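Local coordinates for protein B- and T-lymphocyte attenuator (Mus musculus, PDB 1XAU) that serves as an inhibitory receptor on lymphocytes, damping antigen receptor signalling through the phosphatases SHP-1 and SHP-2 and interacting with the herpesvirus entry mediator HVEM through this immunoglobulin-like ectodomain, at residues A[12-18]-A[35-41]; A[28-34]-A[80-86]; A[46-52]-A[92-98]. All coordinates share one frame; numbering follows the deposited sequence.

Contact 1 (A[12-18]-A[35-41]); sequences CEVQLNI and ECPVKYC
Residues 12-18 and 35-41 run antiparallel, their end-to-end directions 173° apart, with Gln15 opposite Lys39 as a hydrogen-bonded pair and Leu16 opposite Val38 as a non-hydrogen-bonded one. This is the A-B edge of an immunoglobulin sandwich: the short strand 15-16 closes one side of its four-stranded sheet. Gln15 and Lys39 exchange backbone N-H...O bonds, and the bond from Asn17 N to Pro37 O (2.9 Å) continues the ladder. On one face Leu16 and Val38 lie side by side, pointing the same way into the sandwich. Leu16 sends only CD2 against its neighbour, 3.9 Å from both Val38 CG1 and Val38 CG2, so that this methyl is equally close to both valine branches. The same carbon reaches the sulfur of Cys36, which is disulfide-bonded to Cys96 of the facing sheet. Farther along, Ile18 lays CG1 over the backbone of strand 35-39, 3.5 Å from Glu35 O, while at the other end Val14 CG2 crosses Tyr40 at its CB (4.0 Å). The opposite face carries the long polar chains. Lys39 runs extended through CE beside Gln15, whose OE1 lies 3.6 Å from Lys39 CD, and then turns at its last torsion (chi4 -53°), bringing the ammonium back over the start of segment 12-18. There Cys12 and Cys41 are covalently joined, tying the beginning of the modelled chain to the loop just after the B strand, beyond the last backbone bond of the ladder. The disulfide torsion is -107°, and Lys39 NZ stands 3.2 Å from the Cys12 SG.

Contact 2 (A[28-34]-A[80-86]); sequences TGELFKI and VLHFKPI
The carbonyl oxygen of Phe32 receives the backbone N-H of Phe83 at 2.8 Å and also meets the edge of the Phe83 ring, where CD2 lies in plane with it at 3.5 Å. The return bond from Phe32 N to Phe83 O completes this hydrogen-bonded pair, and Ile34 and Leu81 form a second, with Lys33 and His82 between them. The two phenylalanines point to the same side and lie alongside each other, Phe83 CD2 coming to the edge of the Phe32 ring, 4.1 Å from Phe32 CD2. Ile86 completes the cluster: its CD1 sits 3.9 Å from Phe32 CD2 and also over one face of the Phe83 ring, toward the rim. These strands are B and E of the immunoglobulin fold, central neighbours in the four-stranded sheet, and this face looks into the sandwich, where Phe32 and Ile34 meet Ile112 of strand 103-114. Ile34 places CG1 between its backbone N and carbonyl carbon (chi1 56°), which carries the branch against Leu81 CB at 3.8 Å and its CD1 onward to Leu81 CD2. On the other face Lys33 CB rests against Val80 CG1, a methyl that in turn lies over one face of the His82 ring; His82 NE2 is held by Ser69 OG. Past strand 80-83 a cis peptide precedes Pro85 and redirects the chain, after which Ile86 N bonds to Glu30 O at 2.9 Å and Gly29 N to Ile86 O. Pro85 CB is tucked near the carbonyls of Gly29 and Glu30, 3.3 Å from Gly29 O.

Contact 3 (A[46-52]-A[92-98]); sequences NVTWCKH and GSYSCST
Cys96 holds its CB directly over the six-membered ring of Trp49, 4.2 Å from the centroid and 9° off the normal, with the sulfur farther above the same ring. Trp49 CE3 comes to 3.3 Å from Ser95 O, a carbonyl that also accepts the backbone N-H of Cys50. Lys51 and Tyr94 lie side by side: the lysine is fully extended and sets CG over one face of the phenol ring. At their ends one water, lying in the plane of the tyrosine ring, accepts from Lys51 NZ and donates to Tyr94 OH at 2.6 Å. A second water lengthens the ladder beyond the His52 N to Ser93 O bond, donating to His52 O and accepting from Ser93 N. At the far end Thr98 OG1, placed anti to its own N (chi1 -179°), donates to Asn46 O at 2.7 Å from well above the carbonyl plane. Toward the other surface Cys50 SG lies 3.6 Å from Ser97 OG, and Trp57 of the neighbouring strand 57-59 packs on Cys50, Ser93 and Ser95. Farther out, Phe79 and Leu81 back the indole, while Cys96 is held from the facing sheet by Cys36. Tyr94 OH is fixed by a hydrogen bond to Asp90 O, four residues earlier in the chain. These are strands C and F of an immunoglobulin domain, carrying the characteristic core of disulfide and C-strand tryptophan together with the tyrosine corner.

The three contacts span both layers of one immunoglobulin domain, V-type by sequence. Contacts 1 and 2 share strand 32-39, which lies between strand 15-16 on one flank and strand 78-83 on the other; they use different parts of its length, their centres 22 Å apart on opposite sides of the chain's centre. Contact 3 belongs to the facing sheet, about 13 Å from contact 1 and 15 Å from contact 2, centre to centre. Both segments of contact 1 precede those of contact 3, whereas contact 2 alternates with both along the sequence. Between the layers Leu16 packs on Cys96 and Ser97, Leu81 on Trp49, and Ile34 on Trp49 and Tyr94, making a continuous sandwich core for this receptor ectodomain.

Contact 1 (A[12-18]-A[35-41])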
loop_
_atom_site.group_PDB
_atom_site.type_symbol
_atom_site.label_atom_id
_atom_site.label_comp_id
_atom_site.label_asym_id
_atom_site.label_seq_id
_atom_site.Cartn_x
_atom_site.Cartn_y
_atom_site.Cartn_z
ATOM N N CYS A 12 -12.137 7.808 17.949
ATOM C CA CYS A 12 -10.962 7.155 17.240
ATOM C C CYS A 12 -11.419 5.782 16.686
ATOM O O CYS A 12 -12.105 5.023 17.375
ATOM C CB CYS A 12 -9.789 6.995 18.249
ATOM S SG CYS A 12 -8.203 6.390 17.547
ATOM N N GLU A 13 -11.081 5.481 15.428
ATOM C CA GLU A 13 -11.453 4.192 14.808
ATOM C C GLU A 13 -10.232 3.891 13.929
ATOM O O GLU A 13 -9.580 4.840 13.480
ATOM C CB GLU A 13 -12.744 4.326 13.944
ATOM C CG GLU A 13 -12.798 5.579 13.038
ATOM C CD GLU A 13 -13.945 5.553 11.983
ATOM O OE1 GLU A 13 -14.175 4.487 11.334
ATOM O OE2 GLU A 13 -14.600 6.602 11.777
ATOM N N VAL A 14 -9.891 2.622 13.719
ATOM C CA VAL A 14 -8.693 2.305 12.887
ATOM C C VAL A 14 -9.094 2.537 11.439
ATOM O O VAL A 14 -10.136 2.038 10.999
ATOM C CB VAL A 14 -8.242 0.828 13.063
ATOM C CG1 VAL A 14 -7.204 0.442 12.006
ATOM C CG2 VAL A 14 -7.618 0.628 14.511
ATOM N N GLN A 15 -8.303 3.317 10.708
ATOM C CA GLN A 15 -8.669 3.576 9.329
ATOM C C GLN A 15 -7.438 3.479 8.437
ATOM O O GLN A 15 -6.360 3.841 8.873
ATOM C CB GLN A 15 -9.150 5.005 9.162
ATOM C CG GLN A 15 -10.222 5.426 10.043
ATOM C CD GLN A 15 -10.771 6.783 9.620
ATOM O OE1 GLN A 15 -10.080 7.831 9.703
ATOM N NE2 GLN A 15 -12.020 6.764 9.126
ATOM N N LEU A 16 -7.645 3.093 7.179
ATOM C CA LEU A 16 -6.538 3.054 6.175
ATOM C C LEU A 16 -6.968 4.166 5.208
ATOM O O LEU A 16 -8.061 4.121 4.607
ATOM C CB LEU A 16 -6.529 1.672 5.509
ATOM C CG LEU A 16 -6.313 0.526 6.465
ATOM C CD1 LEU A 16 -6.230 -0.792 5.662
ATOM C CD2 LEU A 16 -5.017 0.709 7.271
ATOM N N ASN A 17 -6.115 5.185 5.115
ATOM C CA ASN A 17 -6.460 6.398 4.438
ATOM C C ASN A 17 -5.817 6.796 3.106
ATOM O O ASN A 17 -5.441 7.939 2.907
ATOM C CB ASN A 17 -6.352 7.544 5.457
ATOM C CG ASN A 17 -7.458 7.476 6.547
ATOM O OD1 ASN A 17 -8.513 6.899 6.324
ATOM N ND2 ASN A 17 -7.225 8.103 7.709
ATOM N N ILE A 18 -5.687 5.847 2.194
ATOM C CA ILE A 18 -5.212 6.195 0.852
ATOM C C ILE A 18 -6.400 7.039 0.313
ATOM O O ILE A 18 -7.551 6.664 0.550
ATOM C CB ILE A 18 -5.088 4.905 0.041
ATOM C CG1 ILE A 18 -3.851 4.150 0.528
ATOM C CG2 ILE A 18 -5.039 5.184 -1.509
ATOM C CD1 ILE A 18 -3.659 2.790 -0.186
ATOM N N GLU A 35 2.114 4.754 -0.542
ATOM C CA GLU A 35 1.916 4.908 0.884
ATOM C C GLU A 35 0.503 4.648 1.311
ATOM O O GLU A 35 -0.430 5.064 0.632
ATOM C CB GLU A 35 2.203 6.368 1.217
ATOM C CG GLU A 35 3.647 6.789 0.917
ATOM C CD GLU A 35 3.943 8.193 1.378
ATOM O OE1 GLU A 35 3.015 8.992 1.751
ATOM O OE2 GLU A 35 5.134 8.498 1.382
ATOM N N CYS A 36 0.384 4.133 2.528
ATOM C CA CYS A 36 -0.949 3.871 3.111
ATOM C C CYS A 36 -0.992 4.534 4.480
ATOM O O CYS A 36 -0.471 3.971 5.432
ATOM C CB CYS A 36 -1.106 2.360 3.189
ATOM S SG CYS A 36 -2.426 1.632 4.211
ATOM N N PRO A 37 -1.525 5.752 4.587
ATOM C CA PRO A 37 -1.597 6.425 5.911
ATOM C C PRO A 37 -2.505 5.555 6.831
ATOM O O PRO A 37 -3.541 5.044 6.386
ATOM C CB PRO A 37 -2.262 7.747 5.583
ATOM C CG PRO A 37 -1.881 8.030 4.231
ATOM C CD PRO A 37 -2.043 6.664 3.536
ATOM N N VAL A 38 -2.140 5.374 8.086
ATOM C CA VAL A 38 -2.923 4.537 8.998
ATOM C C VAL A 38 -3.253 5.273 10.275
ATOM O O VAL A 38 -2.313 5.720 11.002
ATOM C CB VAL A 38 -2.141 3.242 9.401
ATOM C CG1 VAL A 38 -3.011 2.298 10.236
ATOM C CG2 VAL A 38 -1.648 2.493 8.082
ATOM N N LYS A 39 -4.546 5.431 10.539
ATOM C CA LYS A 39 -4.981 6.061 11.797
ATOM C C LYS A 39 -5.317 4.905 12.778
ATOM O O LYS A 39 -6.067 4.013 12.462
ATOM C CB LYS A 39 -6.253 6.902 11.589
ATOM C CG LYS A 39 -6.741 7.582 12.898
ATOM C CD LYS A 39 -8.103 8.295 12.643
ATOM C CE LYS A 39 -8.528 9.178 13.819
ATOM N NZ LYS A 39 -8.544 8.454 15.148
ATOM N N TYR A 40 -4.730 4.877 13.962
ATOM C CA TYR A 40 -5.084 3.794 14.878
ATOM C C TYR A 40 -5.119 4.411 16.265
ATOM O O TYR A 40 -4.677 5.563 16.415
ATOM C CB TYR A 40 -4.134 2.597 14.769
ATOM C CG TYR A 40 -2.709 2.884 15.079
ATOM C CD1 TYR A 40 -2.206 2.753 16.382
ATOM C CD2 TYR A 40 -1.835 3.232 14.066
ATOM C CE1 TYR A 40 -0.822 2.973 16.649
ATOM C CE2 TYR A 40 -0.501 3.435 14.300
ATOM C CZ TYR A 40 0.005 3.301 15.594
ATOM O OH TYR A 40 1.362 3.477 15.741
ATOM N N CYS A 41 -5.675 3.672 17.212
ATOM C CA CYS A 41 -5.923 4.186 18.539
ATOM C C CYS A 41 -4.934 3.809 19.606
ATOM O O CYS A 41 -4.477 4.685 20.318
ATOM C CB CYS A 41 -7.356 3.826 18.951
ATOM S SG CYS A 41 -8.471 4.360 17.568
#

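Contact 2 (A[28-34]-A[80-86])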
loop_
_atom_site.group_PDB
_atom_site.type_symbol
_atom_site.label_atom_id
_atom_site.label_comp_id
_atom_site.label_asym_id
_atom_site.label_seq_id
_atom_site.Cartn_x
_atom_site.Cartn_y
_atom_site.Cartn_z
ATOM N N THR A 28 10.127 2.938 -15.384
ATOM C CA THR A 28 10.781 1.700 -15.083
ATOM C C THR A 28 12.203 1.937 -14.639
ATOM O O THR A 28 12.863 2.854 -15.159
ATOM C CB THR A 28 10.760 0.782 -16.276
ATOM O OG1 THR A 28 11.339 -0.444 -15.849
ATOM C CG2 THR A 28 11.614 1.324 -17.425
ATOM N N GLY A 29 12.667 1.160 -13.660
ATOM C CA GLY A 29 14.017 1.345 -13.106
ATOM C C GLY A 29 14.159 2.357 -11.965
ATOM O O GLY A 29 15.187 2.411 -11.285
ATOM N N GLU A 30 13.178 3.238 -11.757
ATOM C CA GLU A 30 13.237 4.166 -10.630
ATOM C C GLU A 30 12.979 3.460 -9.304
ATOM O O GLU A 30 12.337 2.395 -9.301
ATOM C CB GLU A 30 12.111 5.221 -10.695
ATOM C CG GLU A 30 12.240 6.246 -11.754
ATOM C CD GLU A 30 11.119 7.293 -11.598
ATOM O OE1 GLU A 30 9.898 6.905 -11.544
ATOM O OE2 GLU A 30 11.464 8.484 -11.524
ATOM N N LEU A 31 13.511 4.019 -8.191
ATOM C CA LEU A 31 13.150 3.525 -6.803
ATOM C C LEU A 31 11.797 4.221 -6.641
ATOM O O LEU A 31 11.735 5.434 -6.811
ATOM C CB LEU A 31 14.090 4.098 -5.742
ATOM C CG LEU A 31 15.141 3.069 -5.289
ATOM C CD1 LEU A 31 15.584 2.269 -6.409
ATOM C CD2 LEU A 31 16.263 3.721 -4.512
ATOM N N PHE A 32 10.728 3.536 -6.260
ATOM C CA PHE A 32 9.411 4.225 -6.205
ATOM C C PHE A 32 8.666 3.697 -4.992
ATOM O O PHE A 32 8.925 2.574 -4.549
ATOM C CB PHE A 32 8.602 3.854 -7.452
ATOM C CG PHE A 32 7.219 4.561 -7.562
ATOM C CD1 PHE A 32 7.151 5.870 -8.051
ATOM C CD2 PHE A 32 6.046 3.897 -7.240
ATOM C CE1 PHE A 32 5.876 6.527 -8.219
ATOM C CE2 PHE A 32 4.758 4.565 -7.411
ATOM C CZ PHE A 32 4.715 5.857 -7.887
ATOM N N LYS A 33 7.772 4.487 -4.405
ATOM C CA LYS A 33 7.029 3.958 -3.298
ATOM C C LYS A 33 5.564 4.399 -3.302
ATOM O O LYS A 33 5.229 5.431 -3.943
ATOM C CB LYS A 33 7.619 4.425 -1.965
ATOM C CG LYS A 33 7.683 5.977 -1.751
ATOM C CD LYS A 33 8.286 6.344 -0.362
ATOM C CE LYS A 33 8.481 7.911 -0.346
ATOM N NZ LYS A 33 8.827 8.612 0.982
ATOM N N ILE A 34 4.691 3.588 -2.684
ATOM C CA ILE A 34 3.320 4.036 -2.473
ATOM C C ILE A 34 3.057 3.947 -0.983
ATOM O O ILE A 34 3.713 3.216 -0.237
ATOM C CB ILE A 34 2.293 3.267 -3.268
ATOM C CG1 ILE A 34 2.389 1.817 -2.971
ATOM C CG2 ILE A 34 2.513 3.595 -4.782
ATOM C CD1 ILE A 34 1.359 0.986 -3.854
ATOM N N VAL A 80 4.383 1.836 4.092
ATOM C CA VAL A 80 4.885 2.066 2.765
ATOM C C VAL A 80 5.305 0.811 2.025
ATOM O O VAL A 80 5.848 -0.097 2.654
ATOM C CB VAL A 80 6.129 2.935 2.976
ATOM C CG1 VAL A 80 6.672 3.433 1.679
ATOM C CG2 VAL A 80 5.725 4.102 3.911
ATOM N N LEU A 81 5.065 0.786 0.727
ATOM C CA LEU A 81 5.493 -0.302 -0.161
ATOM C C LEU A 81 6.592 0.310 -1.019
ATOM O O LEU A 81 6.361 1.282 -1.772
ATOM C CB LEU A 81 4.296 -0.800 -0.994
ATOM C CG LEU A 81 4.717 -1.879 -2.007
ATOM C CD1 LEU A 81 5.100 -3.180 -1.205
ATOM C CD2 LEU A 81 3.544 -2.143 -2.982
ATOM N N HIS A 82 7.780 -0.297 -1.002
ATOM C CA HIS A 82 8.943 0.242 -1.751
ATOM C C HIS A 82 9.319 -0.678 -2.900
ATOM O O HIS A 82 9.559 -1.873 -2.675
ATOM C CB HIS A 82 10.155 0.266 -0.859
ATOM C CG HIS A 82 9.984 1.088 0.373
ATOM N ND1 HIS A 82 10.376 2.399 0.443
ATOM C CD2 HIS A 82 9.540 0.754 1.608
ATOM C CE1 HIS A 82 10.177 2.846 1.679
ATOM N NE2 HIS A 82 9.677 1.871 2.406
ATOM N N PHE A 83 9.381 -0.154 -4.103
ATOM C CA PHE A 83 9.781 -0.931 -5.262
ATOM C C PHE A 83 11.253 -0.526 -5.536
ATOM O O PHE A 83 11.552 0.676 -5.794
ATOM C CB PHE A 83 8.962 -0.515 -6.495
ATOM C CG PHE A 83 7.480 -0.744 -6.357
ATOM C CD1 PHE A 83 6.912 -1.864 -6.969
ATOM C CD2 PHE A 83 6.675 0.133 -5.642
ATOM C CE1 PHE A 83 5.509 -2.099 -6.867
ATOM C CE2 PHE A 83 5.258 -0.100 -5.513
ATOM C CZ PHE A 83 4.700 -1.242 -6.152
ATOM N N LYS A 84 12.149 -1.509 -5.547
ATOM C CA LYS A 84 13.582 -1.273 -5.677
ATOM C C LYS A 84 14.186 -2.227 -6.693
ATOM O O LYS A 84 14.762 -3.267 -6.312
ATOM C CB LYS A 84 14.241 -1.530 -4.307
ATOM C CG LYS A 84 15.760 -1.201 -4.247
ATOM C CD LYS A 84 16.327 -1.283 -2.814
ATOM C CE LYS A 84 17.917 -1.245 -2.852
ATOM N NZ LYS A 84 18.552 -0.628 -1.571
ATOM N N PRO A 85 14.044 -1.912 -7.976
ATOM C CA PRO A 85 13.352 -0.726 -8.503
ATOM C C PRO A 85 11.997 -1.187 -8.982
ATOM O O PRO A 85 11.708 -2.383 -8.933
ATOM C CB PRO A 85 14.202 -0.359 -9.727
ATOM C CG PRO A 85 14.568 -1.695 -10.282
ATOM C CD PRO A 85 14.819 -2.596 -9.030
ATOM N N ILE A 86 11.206 -0.265 -9.521
ATOM C CA ILE A 86 9.933 -0.598 -10.089
ATOM C C ILE A 86 10.078 -1.104 -11.543
ATOM O O ILE A 86 11.060 -0.749 -12.250
ATOM C CB ILE A 86 8.964 0.590 -10.020
ATOM C CG1 ILE A 86 7.569 0.035 -10.351
ATOM C CG2 ILE A 86 9.380 1.698 -11.017
ATOM C CD1 ILE A 86 6.540 0.990 -9.817
#

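Contact 3 (A[46-52]-A[92-98])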
loop_
_atom_site.group_PDB
_atom_site.type_symbol
_atom_site.label_atom_id
_atom_site.label_comp_id
_atom_site.label_asym_id
_atom_site.label_seq_id
_atom_site.Cartn_x
_atom_site.Cartn_y
_atom_site.Cartn_z
ATOM N N ASN A 46 -1.395 -4.857 11.938
ATOM C CA ASN A 46 -0.454 -5.534 11.018
ATOM C C ASN A 46 -1.184 -5.254 9.694
ATOM O O ASN A 46 -2.256 -5.779 9.439
ATOM C CB ASN A 46 -0.440 -7.053 11.238
ATOM C CG ASN A 46 0.519 -7.790 10.283
ATOM O OD1 ASN A 46 1.225 -7.183 9.442
ATOM N ND2 ASN A 46 0.595 -9.110 10.443
ATOM N N VAL A 47 -0.579 -4.442 8.864
ATOM C CA VAL A 47 -1.221 -4.092 7.615
ATOM C C VAL A 47 -0.536 -4.806 6.468
ATOM O O VAL A 47 0.685 -4.970 6.537
ATOM C CB VAL A 47 -1.041 -2.617 7.380
ATOM C CG1 VAL A 47 -1.720 -2.191 6.016
ATOM C CG2 VAL A 47 -1.706 -1.829 8.564
ATOM N N THR A 48 -1.290 -5.199 5.458
ATOM C CA THR A 48 -0.658 -5.875 4.324
ATOM C C THR A 48 -1.050 -5.228 3.004
ATOM O O THR A 48 -2.045 -4.563 2.940
ATOM C CB THR A 48 -0.987 -7.375 4.306
ATOM O OG1 THR A 48 -2.361 -7.566 4.144
ATOM C CG2 THR A 48 -0.695 -8.013 5.684
ATOM N N TRP A 49 -0.264 -5.426 1.958
ATOM C CA TRP A 49 -0.607 -4.803 0.678
ATOM C C TRP A 49 -1.255 -5.876 -0.176
ATOM O O TRP A 49 -0.899 -7.075 -0.081
ATOM C CB TRP A 49 0.667 -4.326 -0.035
ATOM C CG TRP A 49 1.177 -3.033 0.568
ATOM C CD1 TRP A 49 2.141 -2.864 1.567
ATOM C CD2 TRP A 49 0.704 -1.746 0.249
ATOM N NE1 TRP A 49 2.292 -1.517 1.847
ATOM C CE2 TRP A 49 1.424 -0.806 1.055
ATOM C CE3 TRP A 49 -0.275 -1.276 -0.649
ATOM C CZ2 TRP A 49 1.206 0.569 0.963
ATOM C CZ3 TRP A 49 -0.496 0.079 -0.744
ATOM C CH2 TRP A 49 0.266 1.016 0.067
ATOM N N CYS A 50 -2.136 -5.419 -1.052
ATOM C CA CYS A 50 -2.834 -6.290 -1.977
ATOM C C CYS A 50 -2.709 -5.678 -3.369
ATOM O O CYS A 50 -2.563 -4.468 -3.500
ATOM C CB CYS A 50 -4.341 -6.359 -1.708
ATOM S SG CYS A 50 -4.792 -6.892 -0.045
ATOM N N LYS A 51 -2.780 -6.519 -4.407
ATOM C CA LYS A 51 -2.711 -5.997 -5.759
ATOM C C LYS A 51 -3.844 -6.699 -6.527
ATOM O O LYS A 51 -4.037 -7.903 -6.359
ATOM C CB LYS A 51 -1.385 -6.325 -6.424
ATOM C CG LYS A 51 -1.296 -5.778 -7.874
ATOM C CD LYS A 51 0.114 -6.040 -8.512
ATOM C CE LYS A 51 0.190 -5.503 -9.939
ATOM N NZ LYS A 51 1.507 -5.834 -10.578
ATOM N N HIS A 52 -4.562 -5.973 -7.346
ATOM C CA HIS A 52 -5.685 -6.575 -8.092
ATOM C C HIS A 52 -5.154 -7.383 -9.256
ATOM O O HIS A 52 -4.307 -6.845 -10.004
ATOM C CB HIS A 52 -6.561 -5.478 -8.624
ATOM C CG HIS A 52 -7.957 -5.920 -8.962
ATOM N ND1 HIS A 52 -8.378 -6.152 -10.268
ATOM C CD2 HIS A 52 -9.025 -6.183 -8.161
ATOM C CE1 HIS A 52 -9.645 -6.548 -10.248
ATOM N NE2 HIS A 52 -10.065 -6.583 -8.984
ATOM N N GLY A 92 -0.425 -1.425 -12.212
ATOM C CA GLY A 92 -1.600 -2.096 -11.618
ATOM C C GLY A 92 -2.206 -1.311 -10.485
ATOM O O GLY A 92 -1.774 -0.154 -10.223
ATOM N N SER A 93 -3.175 -1.914 -9.775
ATOM C CA SER A 93 -3.930 -1.244 -8.696
ATOM C C SER A 93 -3.570 -1.894 -7.386
ATOM O O SER A 93 -3.503 -3.130 -7.340
ATOM C CB SER A 93 -5.478 -1.392 -8.921
ATOM O OG SER A 93 -5.877 -0.661 -10.063
ATOM N N TYR A 94 -3.270 -1.080 -6.357
ATOM C CA TYR A 94 -2.824 -1.601 -5.066
ATOM C C TYR A 94 -3.746 -1.088 -3.925
ATOM O O TYR A 94 -4.363 -0.048 -4.049
ATOM C CB TYR A 94 -1.396 -1.071 -4.814
ATOM C CG TYR A 94 -0.365 -1.610 -5.800
ATOM C CD1 TYR A 94 0.396 -2.703 -5.450
ATOM C CD2 TYR A 94 -0.202 -1.048 -7.070
ATOM C CE1 TYR A 94 1.333 -3.237 -6.333
ATOM C CE2 TYR A 94 0.721 -1.587 -7.999
ATOM C CZ TYR A 94 1.485 -2.693 -7.591
ATOM O OH TYR A 94 2.466 -3.313 -8.380
ATOM N N SER A 95 -3.827 -1.807 -2.830
ATOM C CA SER A 95 -4.624 -1.303 -1.672
ATOM C C SER A 95 -3.967 -1.925 -0.459
ATOM O O SER A 95 -3.180 -2.886 -0.601
ATOM C CB SER A 95 -6.123 -1.760 -1.750
ATOM O OG SER A 95 -6.227 -3.188 -1.737
ATOM N N CYS A 96 -4.293 -1.437 0.743
ATOM C CA CYS A 96 -3.732 -2.027 1.959
ATOM C C CYS A 96 -4.941 -2.521 2.807
ATOM O O CYS A 96 -6.079 -2.045 2.631
ATOM C CB CYS A 96 -2.797 -0.980 2.708
ATOM S SG CYS A 96 -3.627 0.666 2.861
ATOM N N SER A 97 -4.725 -3.513 3.655
ATOM C CA SER A 97 -5.857 -4.017 4.457
ATOM C C SER A 97 -5.305 -4.544 5.753
ATOM O O SER A 97 -4.095 -4.770 5.909
ATOM C CB SER A 97 -6.635 -5.165 3.776
ATOM O OG SER A 97 -5.718 -6.135 3.332
ATOM N N THR A 98 -6.201 -4.745 6.710
ATOM C CA THR A 98 -5.726 -5.277 7.943
ATOM C C THR A 98 -6.903 -6.017 8.578
ATOM O O THR A 98 -8.041 -5.654 8.358
ATOM C CB THR A 98 -5.196 -4.153 8.893
ATOM O OG1 THR A 98 -4.720 -4.763 10.113
ATOM C CG2 THR A 98 -6.292 -3.197 9.289
HETATM O O HOH W 1 3.715 -5.601 -8.527
HETATM O O HOH W 2 -3.584 -4.477 -10.922
#